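Local coordinates for putative lipoprotein (Bacteroides ovatus, PDB 3OQQ) that is of unknown function but binds calcium ions and is probably an extracellular lipoprotein rich in antiparallel beta strands, at residues N24-K29 against Y61-T66; D133-Q138 against A362-D367; G171-L176 against G307-T312. All coordinates share one frame; numbering follows the deposited sequence.

Interaction 1 (N24-K29 against Y61-T66); sequences NVYSDK and YMKYNT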
loop_
_atom_site.group_PDB
_atom_site.type_symbol
_atom_site.label_atom_id
_atom_site.label_comp_id
_atom_site.label_asym_id
_atom_site.label_seq_id
_atom_site.Cartn_x
_atom_site.Cartn_y
_atom_site.Cartn_z
ATOM N N ASN A 24 17.677 -3.849 11.337
ATOM C CA ASN A 24 16.614 -3.184 10.600
ATOM C C ASN A 24 17.233 -2.413 9.453
ATOM O O ASN A 24 18.272 -1.797 9.642
ATOM C CB ASN A 24 15.825 -2.286 11.525
ATOM C CG ASN A 24 15.074 -3.068 12.565
ATOM O OD1 ASN A 24 14.385 -4.042 12.271
ATOM N ND2 ASN A 24 15.233 -2.694 13.812
ATOM N N VAL A 25 16.636 -2.507 8.250
ATOM C CA VAL A 25 17.132 -1.828 7.047
ATOM C C VAL A 25 16.101 -0.777 6.631
ATOM O O VAL A 25 14.910 -1.093 6.545
ATOM C CB VAL A 25 17.455 -2.827 5.909
ATOM C CG1 VAL A 25 18.006 -2.108 4.675
ATOM C CG2 VAL A 25 18.424 -3.916 6.396
ATOM N N TYR A 26 16.558 0.469 6.404
ATOM C CA TYR A 26 15.714 1.627 6.048
ATOM C C TYR A 26 16.163 2.266 4.732
ATOM O O TYR A 26 17.349 2.197 4.393
ATOM C CB TYR A 26 15.806 2.708 7.163
ATOM C CG TYR A 26 15.432 2.220 8.549
ATOM C CD1 TYR A 26 16.366 1.584 9.364
ATOM C CD2 TYR A 26 14.155 2.422 9.057
ATOM C CE1 TYR A 26 16.013 1.090 10.616
ATOM C CE2 TYR A 26 13.787 1.931 10.312
ATOM C CZ TYR A 26 14.725 1.281 11.094
ATOM O OH TYR A 26 14.378 0.835 12.347
ATOM N N SER A 27 15.243 2.914 4.007
ATOM C CA SER A 27 15.599 3.622 2.762
ATOM C C SER A 27 16.072 5.065 3.079
ATOM O O SER A 27 16.495 5.780 2.172
ATOM C CB SER A 27 14.407 3.648 1.810
ATOM O OG SER A 27 13.312 4.316 2.417
ATOM N N ASP A 28 15.988 5.484 4.362
ATOM C CA ASP A 28 16.358 6.827 4.842
ATOM C C ASP A 28 17.254 6.766 6.075
ATOM O O ASP A 28 17.052 5.883 6.905
ATOM C CB ASP A 28 15.079 7.621 5.246
ATOM C CG ASP A 28 14.084 7.942 4.145
ATOM O OD1 ASP A 28 13.595 6.996 3.480
ATOM O OD2 ASP A 28 13.705 9.123 4.020
ATOM N N LYS A 29 18.188 7.751 6.222
ATOM C CA LYS A 29 19.082 7.936 7.383
ATOM C C LYS A 29 18.265 7.948 8.673
ATOM O O LYS A 29 18.711 7.455 9.712
ATOM C CB LYS A 29 19.858 9.267 7.260
ATOM C CG LYS A 29 21.073 9.223 6.351
ATOM C CD LYS A 29 21.531 10.622 5.957
ATOM C CE LYS A 29 22.620 10.579 4.915
ATOM N NZ LYS A 29 23.113 11.940 4.580
ATOM N N TYR A 61 20.242 1.952 4.819
ATOM C CA TYR A 61 20.812 2.127 6.144
ATOM C C TYR A 61 20.393 1.018 7.064
ATOM O O TYR A 61 19.204 0.799 7.296
ATOM C CB TYR A 61 20.405 3.505 6.719
ATOM C CG TYR A 61 20.795 4.629 5.788
ATOM C CD1 TYR A 61 19.942 5.044 4.765
ATOM C CD2 TYR A 61 22.044 5.228 5.875
ATOM C CE1 TYR A 61 20.322 6.031 3.860
ATOM C CE2 TYR A 61 22.442 6.208 4.965
ATOM C CZ TYR A 61 21.570 6.614 3.966
ATOM O OH TYR A 61 21.924 7.609 3.093
HETATM N N MSE A 62 21.392 0.308 7.576
HETATM C CA MSE A 62 21.185 -0.794 8.504
HETATM C C MSE A 62 21.401 -0.285 9.922
HETATM O O MSE A 62 22.507 0.161 10.253
HETATM C CB MSE A 62 22.155 -1.947 8.171
HETATM C CG MSE A 62 21.964 -3.188 9.042
HETATM SE SE MSE A 62 23.355 -4.521 8.756
HETATM C CE MSE A 62 24.716 -3.693 9.735
ATOM N N LYS A 63 20.335 -0.308 10.740
ATOM C CA LYS A 63 20.448 0.066 12.149
ATOM C C LYS A 63 20.707 -1.213 12.932
ATOM O O LYS A 63 20.052 -2.243 12.683
ATOM C CB LYS A 63 19.221 0.828 12.667
ATOM C CG LYS A 63 19.085 2.201 11.994
ATOM C CD LYS A 63 18.749 3.352 12.932
ATOM C CE LYS A 63 18.572 4.616 12.115
ATOM N NZ LYS A 63 19.397 5.753 12.596
ATOM N N TYR A 64 21.698 -1.171 13.834
ATOM C CA TYR A 64 22.034 -2.355 14.605
ATOM C C TYR A 64 22.420 -2.014 16.051
ATOM O O TYR A 64 22.884 -0.907 16.335
ATOM C CB TYR A 64 23.177 -3.130 13.910
ATOM C CG TYR A 64 24.537 -2.443 13.935
ATOM C CD1 TYR A 64 24.925 -1.585 12.910
ATOM C CD2 TYR A 64 25.470 -2.734 14.931
ATOM C CE1 TYR A 64 26.190 -0.999 12.897
ATOM C CE2 TYR A 64 26.738 -2.155 14.927
ATOM C CZ TYR A 64 27.095 -1.295 13.904
ATOM O OH TYR A 64 28.339 -0.723 13.891
ATOM N N ASN A 65 22.265 -3.005 16.942
ATOM C CA ASN A 65 22.619 -2.927 18.350
ATOM C C ASN A 65 24.081 -3.208 18.504
ATOM O O ASN A 65 24.584 -4.201 17.965
ATOM C CB ASN A 65 21.793 -3.936 19.169
ATOM C CG ASN A 65 20.319 -3.676 19.074
ATOM O OD1 ASN A 65 19.874 -2.548 19.218
ATOM N ND2 ASN A 65 19.528 -4.692 18.781
ATOM N N THR A 66 24.774 -2.334 19.237
ATOM C CA THR A 66 26.192 -2.486 19.481
ATOM C C THR A 66 26.421 -3.274 20.738
ATOM O O THR A 66 25.525 -3.400 21.576
ATOM C CB THR A 66 26.903 -1.126 19.581
ATOM O OG1 THR A 66 26.500 -0.464 20.785
ATOM C CG2 THR A 66 26.731 -0.239 18.321
#
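Y61 gives up more surface to this contact than any other residue, because the chain leaving strand 23-26 folds back over its ring. With CG anti to its own carbonyl carbon (chi1 -55°), the phenol lies with K29 N over one face and D28 beside it. In the conformer given, one of two, K29 CG sits 3.9 Å from the centroid of the Y61 ring, a CH-pi contact over one face, and K29 CE runs on alongside Y61 OH at 3.6 Å. A tyrosine suits this place: its face takes the lysine methylenes while its hydroxyl makes a weak hydrogen bond to E75. K63 lies two residues on, on the same face of the sheet. Its CG packs 3.5 Å from CE1 of Y26, the two side chains crossing at about a right angle, and the chain bends at chi2 and again at chi4, carrying NZ to T73 and, by a weak bond of 3.4 Å, to K29 O. Beneath these side chains the strands pair antiparallel. N24 with K63 and Y26 with Y61 are hydrogen-bonded pairs, Y26 N giving to Y61 O at 2.8 Å; V25 and M62, a non-hydrogen-bonded pair, face the other way, where V25 meets L51. Were this tyrosine replaced by an alanine, the K29 backbone and methylenes would probably lose the ring they rest on, and E75 its weak partner. The chemistry is thus divided: backbone bonds fix the strand register, while the Y61 face and K63 methylenes pack on the side carrying N24 and Y26, leaving the K63 ammonium to T73 and, weakly, K29 O.

Interaction 2 (D133-Q138 against A362-D367); sequences DGWPIQ and ALVAGD
W135 and L363 approach each other from opposite directions, the indole reaching out of the 133-138 loop and the leucine off the last turn of helix 357-364. From CB the tryptophan side chain sets out with CG anti to the backbone N (chi1 177°), which carries the six-membered part of the indole to the helix. The six-membered ring does the touching. CZ2 of W135 has V364 CG1 at 3.6 Å, at the ring edge and near its plane. CH2, the next atom, lies 3.7 Å from L363 CD2, and CZ3 is a little farther from the same methyl at 4.1 Å. P136 follows through a cis peptide bond; its CB lies over one indole face, offset toward the rim and 4.1 Å above the plane, and its CG also packs 3.7 Å from L363 CD2, so one leucine methyl is shared by indole and pyrrolidine. Branched aliphatic residues suit the helix here, offering methyls to flat, rigid partners. Beyond them a water donates to both P136 O and D367 OD2, bridging the loop to the type I beta turn from V364 to D367; OD1 of D367 is hydrogen-bonded to T369. Among its neighbours, the indole also meets the rings of Y360 on helix 357-364, Y376 and, edge to face, W384, so the loop between strands 122-131 and 150-161 is joined to the end of that helix through an aromatic cluster near the protein surface.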
loop_
_atom_site.group_PDB
_atom_site.type_symbol
_atom_site.label_atom_id
_atom_site.label_comp_id
_atom_site.label_asym_id
_atom_site.label_seq_id
_atom_site.Cartn_x
_atom_site.Cartn_y
_atom_site.Cartn_z
ATOM N N ASP A 133 -11.785 9.523 -10.229
ATOM C CA ASP A 133 -13.012 8.731 -10.254
ATOM C C ASP A 133 -13.783 8.763 -11.571
ATOM O O ASP A 133 -14.878 8.214 -11.637
ATOM C CB ASP A 133 -13.952 9.219 -9.128
ATOM C CG ASP A 133 -14.342 10.696 -9.169
ATOM O OD1 ASP A 133 -14.253 11.317 -10.262
ATOM O OD2 ASP A 133 -14.668 11.249 -8.100
ATOM N N GLY A 134 -13.260 9.447 -12.573
ATOM C CA GLY A 134 -13.980 9.691 -13.816
ATOM C C GLY A 134 -13.861 8.694 -14.940
ATOM O O GLY A 134 -14.592 8.840 -15.926
ATOM N N TRP A 135 -12.949 7.692 -14.833
ATOM C CA TRP A 135 -12.757 6.661 -15.863
ATOM C C TRP A 135 -14.120 6.188 -16.421
ATOM O O TRP A 135 -15.010 5.915 -15.620
ATOM C CB TRP A 135 -11.946 5.454 -15.294
ATOM C CG TRP A 135 -11.782 4.327 -16.266
ATOM C CD1 TRP A 135 -10.892 4.269 -17.306
ATOM C CD2 TRP A 135 -12.658 3.198 -16.422
ATOM N NE1 TRP A 135 -11.115 3.128 -18.054
ATOM C CE2 TRP A 135 -12.194 2.456 -17.531
ATOM C CE3 TRP A 135 -13.738 2.689 -15.674
ATOM C CZ2 TRP A 135 -12.809 1.262 -17.943
ATOM C CZ3 TRP A 135 -14.354 1.513 -16.088
ATOM C CH2 TRP A 135 -13.889 0.812 -17.207
ATOM N N PRO A 136 -14.357 6.117 -17.759
ATOM C CA PRO A 136 -13.411 6.298 -18.869
ATOM C C PRO A 136 -13.241 7.746 -19.355
ATOM O O PRO A 136 -12.645 7.935 -20.403
ATOM C CB PRO A 136 -14.021 5.403 -19.959
ATOM C CG PRO A 136 -15.480 5.534 -19.741
ATOM C CD PRO A 136 -15.656 5.609 -18.252
ATOM N N ILE A 137 -13.700 8.756 -18.585
ATOM C CA ILE A 137 -13.567 10.170 -18.943
ATOM C C ILE A 137 -12.352 10.781 -18.228
ATOM O O ILE A 137 -12.125 10.503 -17.042
ATOM C CB ILE A 137 -14.870 10.966 -18.642
ATOM C CG1 ILE A 137 -16.064 10.376 -19.429
ATOM C CG2 ILE A 137 -14.691 12.494 -18.949
ATOM C CD1 ILE A 137 -17.403 10.828 -18.940
ATOM N N GLN A 138 -11.597 11.617 -18.951
ATOM C CA GLN A 138 -10.404 12.307 -18.449
ATOM C C GLN A 138 -10.058 13.506 -19.308
ATOM O O GLN A 138 -10.296 13.479 -20.515
ATOM C CB GLN A 138 -9.203 11.360 -18.440
ATOM C CG GLN A 138 -8.249 11.585 -17.263
ATOM C CD GLN A 138 -7.201 10.492 -17.145
ATOM O OE1 GLN A 138 -6.843 9.829 -18.117
ATOM N NE2 GLN A 138 -6.618 10.348 -15.973
ATOM N N ALA A 362 -16.948 -4.835 -21.929
ATOM C CA ALA A 362 -18.128 -4.290 -22.607
ATOM C C ALA A 362 -18.078 -2.756 -22.688
ATOM O O ALA A 362 -18.466 -2.190 -23.697
ATOM C CB ALA A 362 -19.398 -4.736 -21.893
ATOM N N LEU A 363 -17.571 -2.110 -21.632
ATOM C CA LEU A 363 -17.434 -0.667 -21.476
ATOM C C LEU A 363 -16.364 -0.084 -22.390
ATOM O O LEU A 363 -16.604 0.948 -23.032
ATOM C CB LEU A 363 -17.073 -0.362 -20.013
ATOM C CG LEU A 363 -17.604 0.923 -19.422
ATOM C CD1 LEU A 363 -18.021 0.707 -17.986
ATOM C CD2 LEU A 363 -16.560 2.006 -19.452
ATOM N N VAL A 364 -15.179 -0.714 -22.431
ATOM C CA VAL A 364 -14.060 -0.189 -23.211
ATOM C C VAL A 364 -14.191 -0.494 -24.732
ATOM O O VAL A 364 -13.512 0.154 -25.539
ATOM C CB VAL A 364 -12.686 -0.691 -22.660
ATOM C CG1 VAL A 364 -12.488 -0.318 -21.189
ATOM C CG2 VAL A 364 -12.509 -2.187 -22.854
ATOM N N ALA A 365 -15.036 -1.487 -25.106
ATOM C CA ALA A 365 -15.178 -2.001 -26.477
ATOM C C ALA A 365 -15.359 -0.898 -27.535
ATOM O O ALA A 365 -14.589 -0.849 -28.516
ATOM C CB ALA A 365 -16.323 -3.004 -26.556
ATOM N N GLY A 366 -16.326 -0.005 -27.328
ATOM C CA GLY A 366 -16.565 1.053 -28.312
ATOM C C GLY A 366 -15.812 2.359 -28.134
ATOM O O GLY A 366 -16.017 3.287 -28.922
ATOM N N ASP A 367 -14.886 2.429 -27.157
ATOM C CA ASP A 367 -14.188 3.671 -26.818
ATOM C C ASP A 367 -12.825 3.857 -27.512
ATOM O O ASP A 367 -11.810 3.281 -27.114
ATOM C CB ASP A 367 -14.029 3.737 -25.303
ATOM C CG ASP A 367 -13.871 5.135 -24.745
ATOM O OD1 ASP A 367 -13.301 6.005 -25.459
ATOM O OD2 ASP A 367 -14.321 5.365 -23.601
HETATM O O HOH W 1 -14.549 7.756 -22.782
#

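Interaction 3 (G171-L176 against G307-T312); sequences GGKEEL and GKEGLT
The 171-176 and 307-312 backbones run nearly antiparallel, their touching parts 160° apart, and G307 N gives a hydrogen bond of 2.8 Å to E174 O. Here the antiparallel pairing of strands 173-184 and 298-307 ends, the second strand giving way to the loop before helix 314-328. G307 suits the spot because a side chain there would run into that same carbonyl oxygen. K173 leans across the glycine: its CB lies 3.6 Å from G307 O. With CG placed between the backbone N and carbonyl carbon (chi1 61°), the extended chain runs on to E309. There the carboxylate oxygen OE1 lies 3.4 Å from K173 CD and 3.5 Å from K173 NZ, the latter a long, weak salt bridge. E309 in turn lays its CG against G172 O at 3.6 Å. E174 works through a water, which donates to its OE1 and to K308 O and accepts from its N; the other oxygen, OE2, is paired with R316 of helix 314-328 and bonded to H162. The buried carboxylate is therefore well provided with donors, and the nearby arginine would be expected to keep it ionised. Polar bonds and a bound water thus join the start of strand 173-184 to the chain entering that helix, while the lysine-glutamate pair adds only a loose attraction.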
loop_
_atom_site.group_PDB
_atom_site.type_symbol
_atom_site.label_atom_id
_atom_site.label_comp_id
_atom_site.label_asym_id
_atom_site.label_seq_id
_atom_site.Cartn_x
_atom_site.Cartn_y
_atom_site.Cartn_z
ATOM N N GLY A 171 9.519 -24.718 7.134
ATOM C CA GLY A 171 8.239 -25.060 7.736
ATOM C C GLY A 171 7.556 -23.774 8.165
ATOM O O GLY A 171 7.594 -22.781 7.431
ATOM N N GLY A 172 6.982 -23.778 9.371
ATOM C CA GLY A 172 6.297 -22.626 9.950
ATOM C C GLY A 172 5.227 -22.049 9.042
ATOM O O GLY A 172 4.507 -22.796 8.364
ATOM N N LYS A 173 5.125 -20.714 9.005
ATOM C CA LYS A 173 4.136 -20.034 8.159
ATOM C C LYS A 173 4.496 -18.577 7.941
ATOM O O LYS A 173 5.448 -18.077 8.534
ATOM C CB LYS A 173 2.710 -20.147 8.743
ATOM C CG LYS A 173 2.505 -19.527 10.121
ATOM C CD LYS A 173 1.352 -20.212 10.825
ATOM C CE LYS A 173 1.010 -19.551 12.130
ATOM N NZ LYS A 173 -0.254 -20.094 12.697
ATOM N N GLU A 174 3.734 -17.911 7.055
ATOM C CA GLU A 174 3.841 -16.488 6.744
ATOM C C GLU A 174 2.585 -15.826 7.212
ATOM O O GLU A 174 1.520 -16.454 7.277
ATOM C CB GLU A 174 4.021 -16.229 5.237
ATOM C CG GLU A 174 5.274 -16.772 4.600
ATOM C CD GLU A 174 5.377 -18.282 4.561
ATOM O OE1 GLU A 174 4.463 -18.938 4.009
ATOM O OE2 GLU A 174 6.367 -18.812 5.111
ATOM N N GLU A 175 2.708 -14.559 7.522
ATOM C CA GLU A 175 1.614 -13.694 7.908
ATOM C C GLU A 175 1.704 -12.463 7.087
ATOM O O GLU A 175 2.794 -12.052 6.708
ATOM C CB GLU A 175 1.687 -13.338 9.386
ATOM C CG GLU A 175 0.863 -14.243 10.265
ATOM C CD GLU A 175 0.759 -13.723 11.679
ATOM O OE1 GLU A 175 0.625 -12.485 11.854
ATOM O OE2 GLU A 175 0.794 -14.559 12.611
ATOM N N LEU A 176 0.566 -11.883 6.812
ATOM C CA LEU A 176 0.431 -10.642 6.080
ATOM C C LEU A 176 -0.419 -9.731 6.923
ATOM O O LEU A 176 -1.480 -10.149 7.388
ATOM C CB LEU A 176 -0.219 -10.901 4.705
ATOM C CG LEU A 176 -0.308 -9.717 3.765
ATOM C CD1 LEU A 176 0.053 -10.131 2.408
ATOM C CD2 LEU A 176 -1.706 -9.095 3.758
ATOM N N GLY A 307 -1.009 -17.567 6.913
ATOM C CA GLY A 307 -0.728 -18.609 5.937
ATOM C C GLY A 307 -0.930 -20.016 6.463
ATOM O O GLY A 307 -0.759 -20.263 7.659
ATOM N N LYS A 308 -1.306 -20.947 5.561
ATOM C CA LYS A 308 -1.507 -22.364 5.857
ATOM C C LYS A 308 -0.212 -22.964 6.380
ATOM O O LYS A 308 0.874 -22.692 5.852
ATOM C CB LYS A 308 -1.948 -23.146 4.600
ATOM C CG LYS A 308 -3.414 -23.052 4.254
ATOM C CD LYS A 308 -4.181 -24.295 4.663
ATOM C CE LYS A 308 -5.524 -24.386 3.974
ATOM N NZ LYS A 308 -6.456 -23.297 4.384
ATOM N N GLU A 309 -0.323 -23.738 7.438
ATOM C CA GLU A 309 0.817 -24.421 8.040
ATOM C C GLU A 309 0.867 -25.828 7.448
ATOM O O GLU A 309 -0.157 -26.326 6.975
ATOM C CB GLU A 309 0.620 -24.444 9.561
ATOM C CG GLU A 309 1.874 -24.302 10.394
ATOM C CD GLU A 309 1.546 -24.327 11.874
ATOM O OE1 GLU A 309 1.169 -23.264 12.420
ATOM O OE2 GLU A 309 1.594 -25.426 12.473
ATOM N N GLY A 310 2.045 -26.443 7.452
ATOM C CA GLY A 310 2.232 -27.813 6.972
ATOM C C GLY A 310 2.131 -28.078 5.479
ATOM O O GLY A 310 2.015 -29.239 5.074
ATOM N N LEU A 311 2.187 -27.022 4.640
ATOM C CA LEU A 311 2.215 -27.168 3.182
ATOM C C LEU A 311 3.638 -27.620 2.824
ATOM O O LEU A 311 4.583 -27.238 3.536
ATOM C CB LEU A 311 1.817 -25.843 2.493
ATOM C CG LEU A 311 0.898 -25.958 1.262
ATOM C CD1 LEU A 311 -0.492 -26.521 1.627
ATOM C CD2 LEU A 311 0.728 -24.621 0.584
ATOM N N THR A 312 3.811 -28.492 1.811
ATOM C CA THR A 312 5.174 -28.992 1.565
ATOM C C THR A 312 5.594 -29.050 0.068
ATOM O O THR A 312 4.758 -28.962 -0.836
ATOM C CB THR A 312 5.359 -30.363 2.267
ATOM O OG1 THR A 312 6.748 -30.685 2.336
ATOM C CG2 THR A 312 4.540 -31.495 1.635
HETATM O O HOH W 2 2.223 -19.876 5.102
#

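Overall arrangement
Interaction 1 closes first along the chain, in the DUF4841 range, where strands 23-26 and 59-65 pair. Interaction 2 spans a much longer stretch, and interaction 3 falls wholly between its two segments. Interactions 1 and 3 lie 28 Å apart between centres and involve strands linked through a chain of antiparallel pairings, by way of strands 36-41, 122-131 and 150-161. Between centres, interaction 2 is about 46 Å from interaction 1, on the opposite side of the chain's centre, and 41 Å from interaction 3. None touches another. Interaction 1 pairs two strands some thirty residues apart, whereas interactions 2 and 3 join residues far more distant in sequence, at a helix end and a strand end.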